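Local coordinates for protein Polyphosphate:AMP phosphotransferase (Pseudomonas aeruginosa PAO1, PDB 3CZP) that transfers phosphate from inorganic polyphosphate to AMP, giving ADP, in a magnesium-dependent reaction, and phosphorylates GMP less efficiently, at residues V302-G307 / V406-L411; R318-A323 / K481-I486; H330-A335 / T361-S366. All coordinates share one frame; numbering follows the deposited sequence.

Interaction 1: residues V302-G307 / V406-L411; sequences VAVFEG and VVKFWL
W410 lays its indole across the backbone of G307 at the C-terminal end of this parallel strand pair. The CA of G307 sits 3.3 Å from the centroid of the six-membered ring of W410, only 11° off the ring normal, a CH-pi contact over the face. With CG anti to the backbone N (chi1 174°), the indole swings across to the partner strand, where its CE3 also meets CB of E306 at 3.5 Å. On the opposite face of the sheet, F305 and F409 project side by side. Their planes are turned 31° against each other, and CD2 of F409 lies over one face of the F305 ring, 3.7 Å from CE1 of F305. On the W410 face, two residues earlier in the strand, the K408 side chain meets V304 by its aliphatic root, K408 CG lying 4.1 Å from V304 CB; its amine turns away to E396, Y368 and T460 O. Beneath these side chains five backbone bonds alternate regularly, from V407 N to V302 O (2.8 Å) through to L411 N to E306 O. The carboxylate of E306 is likewise directed elsewhere, to S366 OG. Strand 300-307 is the central strand of the five, bounded by 360-364 on its other edge, while 404-412 leads on to 467-471; helix 475-496 covers F305, V407 and F409, and loop residues W367 and Y368 meet V304 and E306.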
# COMPACT_ATOMS: atom_id res chain seq x y z
N VAL A 302 7.85 -8.88 -16.70
CA VAL A 302 6.44 -9.24 -16.41
C VAL A 302 6.02 -10.36 -17.31
O VAL A 302 6.06 -10.23 -18.54
CB VAL A 302 5.50 -8.01 -16.56
CG1 VAL A 302 4.02 -8.41 -16.44
CG2 VAL A 302 5.87 -6.97 -15.50
N ALA A 303 5.61 -11.48 -16.69
CA ALA A 303 4.99 -12.64 -17.38
C ALA A 303 3.54 -12.77 -17.00
O ALA A 303 3.20 -12.95 -15.83
CB ALA A 303 5.74 -13.95 -17.11
N VAL A 304 2.68 -12.64 -17.99
CA VAL A 304 1.25 -12.77 -17.81
C VAL A 304 0.77 -14.15 -18.27
O VAL A 304 1.12 -14.59 -19.37
CB VAL A 304 0.51 -11.73 -18.66
CG1 VAL A 304 -0.95 -12.17 -18.83
CG2 VAL A 304 0.66 -10.27 -18.07
N PHE A 305 -0.01 -14.83 -17.45
CA PHE A 305 -0.59 -16.13 -17.83
C PHE A 305 -2.10 -16.16 -17.83
O PHE A 305 -2.74 -15.88 -16.81
CB PHE A 305 -0.11 -17.25 -16.88
CG PHE A 305 1.32 -17.63 -17.05
CD1 PHE A 305 1.68 -18.74 -17.84
CD2 PHE A 305 2.31 -16.89 -16.43
CE1 PHE A 305 3.01 -19.08 -17.98
CE2 PHE A 305 3.68 -17.20 -16.61
CZ PHE A 305 4.03 -18.29 -17.34
N GLU A 306 -2.67 -16.49 -18.98
CA GLU A 306 -4.07 -16.74 -19.14
C GLU A 306 -4.24 -18.08 -19.86
O GLU A 306 -3.28 -18.61 -20.46
CB GLU A 306 -4.75 -15.62 -19.95
CG GLU A 306 -4.61 -14.16 -19.44
CD GLU A 306 -5.45 -13.79 -18.20
OE1 GLU A 306 -6.32 -14.58 -17.80
OE2 GLU A 306 -5.22 -12.68 -17.62
N GLY A 307 -5.44 -18.65 -19.77
CA GLY A 307 -5.80 -19.81 -20.61
C GLY A 307 -7.07 -20.43 -20.14
O GLY A 307 -7.61 -20.05 -19.11
N VAL A 406 7.76 -7.41 -21.24
CA VAL A 406 6.43 -7.93 -21.07
C VAL A 406 6.17 -9.16 -21.98
O VAL A 406 6.24 -9.08 -23.23
CB VAL A 406 5.43 -6.82 -21.34
CG1 VAL A 406 4.01 -7.34 -21.26
CG2 VAL A 406 5.69 -5.61 -20.39
N VAL A 407 5.89 -10.30 -21.34
CA VAL A 407 5.60 -11.54 -22.05
C VAL A 407 4.18 -11.99 -21.66
O VAL A 407 3.82 -11.92 -20.50
CB VAL A 407 6.70 -12.58 -21.73
CG1 VAL A 407 6.50 -13.80 -22.56
CG2 VAL A 407 8.13 -11.97 -22.09
N LYS A 408 3.37 -12.41 -22.64
CA LYS A 408 1.95 -12.75 -22.41
C LYS A 408 1.59 -14.11 -23.03
O LYS A 408 1.77 -14.33 -24.22
CB LYS A 408 1.07 -11.67 -23.07
CG LYS A 408 1.14 -10.28 -22.45
CD LYS A 408 0.13 -9.34 -23.09
CE LYS A 408 0.48 -8.92 -24.50
NZ LYS A 408 -0.38 -7.76 -25.07
N PHE A 409 1.05 -15.02 -22.22
CA PHE A 409 0.75 -16.38 -22.65
C PHE A 409 -0.76 -16.67 -22.59
O PHE A 409 -1.40 -16.45 -21.57
CB PHE A 409 1.50 -17.40 -21.76
CG PHE A 409 3.03 -17.30 -21.82
CD1 PHE A 409 3.74 -17.73 -22.94
CD2 PHE A 409 3.74 -16.76 -20.77
CE1 PHE A 409 5.09 -17.63 -23.00
CE2 PHE A 409 5.12 -16.69 -20.83
CZ PHE A 409 5.78 -17.11 -21.94
N TRP A 410 -1.29 -17.21 -23.67
CA TRP A 410 -2.59 -17.81 -23.67
C TRP A 410 -2.36 -19.28 -23.87
O TRP A 410 -1.94 -19.70 -24.93
CB TRP A 410 -3.50 -17.29 -24.80
CG TRP A 410 -4.76 -18.05 -24.81
CD1 TRP A 410 -5.08 -19.14 -25.62
CD2 TRP A 410 -5.85 -17.91 -23.89
NE1 TRP A 410 -6.33 -19.64 -25.25
CE2 TRP A 410 -6.82 -18.91 -24.21
CE3 TRP A 410 -6.10 -17.05 -22.82
CZ2 TRP A 410 -8.01 -19.05 -23.50
CZ3 TRP A 410 -7.31 -17.19 -22.11
CH2 TRP A 410 -8.23 -18.17 -22.45
N LEU A 411 -2.61 -20.05 -22.82
CA LEU A 411 -2.46 -21.50 -22.90
C LEU A 411 -3.76 -22.08 -23.44
O LEU A 411 -4.82 -22.02 -22.80
CB LEU A 411 -2.08 -22.14 -21.56
CG LEU A 411 -0.57 -22.25 -21.28
CD1 LEU A 411 0.13 -20.91 -21.31
CD2 LEU A 411 -0.38 -22.95 -19.90

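Interaction 2: residues R318-A323 / K481-I486; sequences RRVTDA and KVLRTI
R319 and V320 of helix 313-321 face V482, L483 and I486 of helix 475-496, in a contact without hydrogen bonds between the two helices, mostly between apolar side chains. Just before them, R318 makes no contact with 481-486 and instead reaches one turn along its own chain: its NH2 forms a salt bridge with OD2 of D322 at 2.8 Å, the carboxylate oxygen using its syn lone pair and lying almost in the guanidinium plane. The same NH2 of R318 sits over the centre of the R319 guanidinium. R319 itself contributes to the interface mainly through its backbone, with its carbonyl O 3.9 Å from CD1 of L483, while its guanidinium end leads away. V320 is the main point of contact. Its CG2 branch, beside the backbone N, lies 3.9 Å from CG1 of V482, the two side chains crossing at about a right angle. That same methyl meets CD1 of I486 tip to tip at 3.9 Å, and CG of L483 lies 4.2 Å away, so one branch touches three residues spread over a turn of the longer helix. T321 points away from helix 475-496 and packs its CG2 against I362 of the sheet. On the helix opposite, K481 O is gripped by both T485 N and T485 OG1, which approach from opposite faces of its plane. R318, T321 and D322 also pack against the second subunit. Two helices laid together on one face of a parallel sheet, the first of them directly after a P-loop, are characteristic of the alpha/beta P-loop kinase fold.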
# COMPACT_ATOMS: atom_id res chain seq x y z
N ARG A 318 5.37 -22.97 -12.50
CA ARG A 318 6.34 -23.52 -11.56
C ARG A 318 7.63 -24.00 -12.24
O ARG A 318 8.68 -24.02 -11.61
CB ARG A 318 5.75 -24.66 -10.72
CG ARG A 318 6.33 -24.69 -9.26
CD ARG A 318 6.41 -26.07 -8.70
NE ARG A 318 7.39 -26.90 -9.40
CZ ARG A 318 7.45 -28.23 -9.34
NH1 ARG A 318 6.57 -28.93 -8.63
NH2 ARG A 318 8.38 -28.87 -10.02
N ARG A 319 7.55 -24.41 -13.51
CA ARG A 319 8.78 -24.78 -14.23
C ARG A 319 9.67 -23.53 -14.52
O ARG A 319 10.90 -23.64 -14.68
CB ARG A 319 8.47 -25.56 -15.51
CG ARG A 319 7.79 -26.95 -15.32
CD ARG A 319 8.35 -27.68 -14.14
NE ARG A 319 7.59 -28.88 -13.79
CZ ARG A 319 6.42 -28.91 -13.15
NH1 ARG A 319 5.83 -27.80 -12.75
NH2 ARG A 319 5.85 -30.08 -12.90
N VAL A 320 9.04 -22.36 -14.57
CA VAL A 320 9.80 -21.09 -14.63
C VAL A 320 10.42 -20.82 -13.26
O VAL A 320 11.61 -20.52 -13.16
CB VAL A 320 8.87 -19.90 -15.03
CG1 VAL A 320 9.59 -18.51 -14.91
CG2 VAL A 320 8.33 -20.16 -16.43
N THR A 321 9.64 -20.93 -12.20
CA THR A 321 10.15 -20.59 -10.86
C THR A 321 11.26 -21.56 -10.46
O THR A 321 12.18 -21.15 -9.76
CB THR A 321 9.01 -20.52 -9.73
OG1 THR A 321 8.34 -21.75 -9.60
CG2 THR A 321 7.97 -19.46 -10.04
N ASP A 322 11.15 -22.82 -10.89
CA ASP A 322 12.13 -23.89 -10.61
C ASP A 322 13.52 -23.52 -11.08
O ASP A 322 14.51 -23.98 -10.52
CB ASP A 322 11.71 -25.19 -11.31
CG ASP A 322 10.65 -26.02 -10.52
OD1 ASP A 322 10.27 -25.68 -9.38
OD2 ASP A 322 10.24 -27.09 -11.06
N ALA A 323 13.58 -22.69 -12.13
CA ALA A 323 14.82 -22.16 -12.66
C ALA A 323 15.52 -21.14 -11.74
O ALA A 323 16.72 -20.93 -11.85
CB ALA A 323 14.54 -21.50 -14.05
N LYS A 481 7.98 -24.25 -24.25
CA LYS A 481 7.62 -23.07 -25.03
C LYS A 481 7.51 -21.78 -24.17
O LYS A 481 8.01 -20.71 -24.54
CB LYS A 481 6.33 -23.35 -25.81
CG LYS A 481 5.83 -22.19 -26.60
CD LYS A 481 4.76 -22.58 -27.58
CE LYS A 481 4.45 -21.41 -28.57
NZ LYS A 481 3.79 -21.88 -29.82
N VAL A 482 6.94 -21.91 -22.98
CA VAL A 482 6.81 -20.78 -22.05
C VAL A 482 8.20 -20.29 -21.66
O VAL A 482 8.51 -19.09 -21.77
CB VAL A 482 5.98 -21.19 -20.76
CG1 VAL A 482 6.21 -20.20 -19.65
CG2 VAL A 482 4.46 -21.29 -21.09
N LEU A 483 9.05 -21.22 -21.24
CA LEU A 483 10.41 -20.86 -20.85
C LEU A 483 11.15 -20.27 -22.06
O LEU A 483 11.72 -19.19 -21.95
CB LEU A 483 11.16 -22.07 -20.29
CG LEU A 483 11.03 -22.36 -18.78
CD1 LEU A 483 11.20 -23.85 -18.57
CD2 LEU A 483 12.06 -21.59 -17.97
N ARG A 484 11.09 -20.93 -23.20
CA ARG A 484 11.84 -20.44 -24.37
C ARG A 484 11.44 -19.01 -24.78
O ARG A 484 12.28 -18.22 -25.16
CB ARG A 484 11.64 -21.33 -25.54
CG ARG A 484 12.60 -21.09 -26.68
CD ARG A 484 12.36 -22.11 -27.77
NE ARG A 484 12.90 -23.43 -27.51
CZ ARG A 484 12.19 -24.57 -27.41
NH1 ARG A 484 12.83 -25.72 -27.22
NH2 ARG A 484 10.86 -24.57 -27.46
N THR A 485 10.14 -18.72 -24.71
CA THR A 485 9.62 -17.40 -25.03
C THR A 485 10.13 -16.32 -24.09
O THR A 485 10.54 -15.22 -24.53
CB THR A 485 8.10 -17.36 -25.00
OG1 THR A 485 7.55 -18.34 -25.89
CG2 THR A 485 7.61 -15.94 -25.41
N ILE A 486 10.05 -16.58 -22.80
CA ILE A 486 10.62 -15.68 -21.83
C ILE A 486 12.07 -15.38 -22.19
O ILE A 486 12.43 -14.23 -22.32
CB ILE A 486 10.48 -16.23 -20.39
CG1 ILE A 486 9.00 -16.21 -19.98
CG2 ILE A 486 11.25 -15.39 -19.37
CD1 ILE A 486 8.78 -16.97 -18.70

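Interaction 3: residues H330-A335 / T361-S366; sequences HIVPIA and TIFDRS
V332 and I334 make the dense side of this contact, set against T361, F363 and the backbone of R365. CG2 of V332 touches CG2 of T361 at 3.7 Å, and the T361 methyl in turn lies over one face of the F363 ring. The edge of that ring receives CG1 of I334, CD1 of F363 being 4.2 Å from it. I334 CG1, beside its backbone N at chi1 -73°, also closes to 3.2 Å on R365 O, a tight fit. On the other face I331 and I362 lie side by side, I331 CG1 against I362 CB. The backbone ladder is straight in the middle, V332 N to I362 O at 2.7 Å, but distorts further along: D364 N stands 37° out of the carbonyl plane of V332 before I334 N bonds to D364 O with a nearly straight N-H, tilted 22° from the carbonyl plane. The contact is looser at its margins. H330 and P333 are partly exposed, R365 is exposed, and a water donates to I334 O at 2.7 Å and to D364 O, bridging the two segments past the last backbone bond. D364, in a sequence resembling the Walker B motif of PPK2 enzymes, sends OD2 to R70 of the second subunit, which also packs on I331 and P333. Strand 330-333 is outermost within this chain, and 360-364 is sandwiched between it and 300-307; helix 313-321 covers I331, I362 and D364, whereas on the sheet face that carries V332 and F363, H353 packs against both and W367 meets the F363 ring edge-to-face.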
# COMPACT_ATOMS: atom_id res chain seq x y z
N HIS A 330 8.19 -12.72 -7.90
CA HIS A 330 6.99 -12.40 -7.11
C HIS A 330 5.83 -12.88 -7.95
O HIS A 330 5.68 -12.41 -9.07
CB HIS A 330 6.93 -10.90 -6.87
CG HIS A 330 5.67 -10.44 -6.18
ND1 HIS A 330 5.17 -11.06 -5.05
CD2 HIS A 330 4.86 -9.38 -6.43
CE1 HIS A 330 4.09 -10.41 -4.64
NE2 HIS A 330 3.88 -9.39 -5.46
N ILE A 331 5.06 -13.86 -7.47
CA ILE A 331 3.92 -14.35 -8.21
C ILE A 331 2.65 -13.75 -7.61
O ILE A 331 2.47 -13.80 -6.38
CB ILE A 331 3.82 -15.87 -8.17
CG1 ILE A 331 5.15 -16.52 -8.62
CG2 ILE A 331 2.65 -16.35 -9.00
CD1 ILE A 331 5.11 -18.02 -8.44
N VAL A 332 1.79 -13.21 -8.48
CA VAL A 332 0.52 -12.58 -8.09
C VAL A 332 -0.64 -13.35 -8.71
O VAL A 332 -0.89 -13.23 -9.89
CB VAL A 332 0.41 -11.16 -8.63
CG1 VAL A 332 -0.93 -10.47 -8.13
CG2 VAL A 332 1.67 -10.39 -8.27
N PRO A 333 -1.34 -14.14 -7.91
CA PRO A 333 -2.52 -14.83 -8.41
C PRO A 333 -3.72 -13.89 -8.38
O PRO A 333 -4.12 -13.43 -7.33
CB PRO A 333 -2.62 -16.03 -7.47
CG PRO A 333 -2.04 -15.55 -6.17
CD PRO A 333 -1.04 -14.50 -6.53
N ILE A 334 -4.25 -13.53 -9.54
CA ILE A 334 -5.22 -12.43 -9.57
C ILE A 334 -6.56 -13.09 -9.36
O ILE A 334 -6.83 -14.03 -10.06
CB ILE A 334 -5.17 -11.67 -10.91
CG1 ILE A 334 -3.87 -10.81 -10.97
CG2 ILE A 334 -6.42 -10.87 -11.14
CD1 ILE A 334 -3.76 -9.72 -9.93
N ALA A 335 -7.33 -12.61 -8.38
CA ALA A 335 -8.70 -13.01 -8.10
C ALA A 335 -9.64 -11.77 -8.14
O ALA A 335 -9.26 -10.69 -8.59
CB ALA A 335 -8.79 -13.67 -6.69
N THR A 361 7.89 -10.28 -12.06
CA THR A 361 6.55 -10.50 -11.49
C THR A 361 5.81 -11.37 -12.48
O THR A 361 5.84 -11.16 -13.68
CB THR A 361 5.76 -9.23 -11.25
OG1 THR A 361 6.48 -8.37 -10.36
CG2 THR A 361 4.35 -9.55 -10.68
N ILE A 362 5.19 -12.40 -11.95
CA ILE A 362 4.39 -13.32 -12.73
C ILE A 362 2.90 -13.12 -12.29
O ILE A 362 2.58 -13.15 -11.07
CB ILE A 362 4.82 -14.74 -12.40
CG1 ILE A 362 6.31 -14.99 -12.72
CG2 ILE A 362 3.89 -15.74 -13.12
CD1 ILE A 362 6.73 -16.49 -12.56
N PHE A 363 2.02 -12.93 -13.28
CA PHE A 363 0.64 -12.69 -13.09
C PHE A 363 -0.10 -13.95 -13.52
O PHE A 363 -0.17 -14.30 -14.69
CB PHE A 363 0.16 -11.47 -13.86
CG PHE A 363 0.61 -10.16 -13.28
CD1 PHE A 363 -0.10 -9.58 -12.24
CD2 PHE A 363 1.76 -9.52 -13.74
CE1 PHE A 363 0.31 -8.37 -11.67
CE2 PHE A 363 2.18 -8.29 -13.20
CZ PHE A 363 1.45 -7.72 -12.16
N ASP A 364 -0.62 -14.65 -12.54
CA ASP A 364 -1.50 -15.75 -12.80
C ASP A 364 -2.92 -15.21 -12.89
O ASP A 364 -3.58 -14.95 -11.89
CB ASP A 364 -1.36 -16.79 -11.70
CG ASP A 364 -2.15 -18.06 -11.99
OD1 ASP A 364 -2.81 -18.19 -13.06
OD2 ASP A 364 -2.13 -18.95 -11.12
N ARG A 365 -3.35 -15.02 -14.14
CA ARG A 365 -4.46 -14.14 -14.50
C ARG A 365 -4.04 -12.70 -14.27
O ARG A 365 -3.04 -12.45 -13.62
CB ARG A 365 -5.74 -14.50 -13.78
CG ARG A 365 -6.07 -15.95 -13.90
CD ARG A 365 -7.26 -16.29 -13.08
NE ARG A 365 -8.48 -15.90 -13.78
CZ ARG A 365 -9.68 -16.42 -13.54
NH1 ARG A 365 -9.82 -17.37 -12.62
NH2 ARG A 365 -10.74 -16.00 -14.24
N SER A 366 -4.72 -11.77 -14.89
CA SER A 366 -4.13 -10.47 -15.07
C SER A 366 -5.20 -9.46 -15.36
O SER A 366 -6.37 -9.74 -15.19
CB SER A 366 -3.11 -10.52 -16.25
OG SER A 366 -3.82 -10.48 -17.49
O HOH W 1 -5.67 -16.50 -10.07

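In the fold
Interactions 1 and 3 belong to one parallel sheet and meet where strands 300-307 and 360-364 are neighbours, through A303 O with F363 N and the E306 carboxylate with S366 OG. Interaction 1 is the sheet's core, buried and free of contact with the other chain; interaction 3 is its outer side, where water and the second subunit take part. Interaction 2 has no bond between its segments and is mainly apolar packing of helices laid on that sheet: V482 and T485 press on F305, V407 and F409 of interaction 1, while V320 and T321 reach I331 and I362 of interaction 3. Both 2 and 3 touch the second subunit.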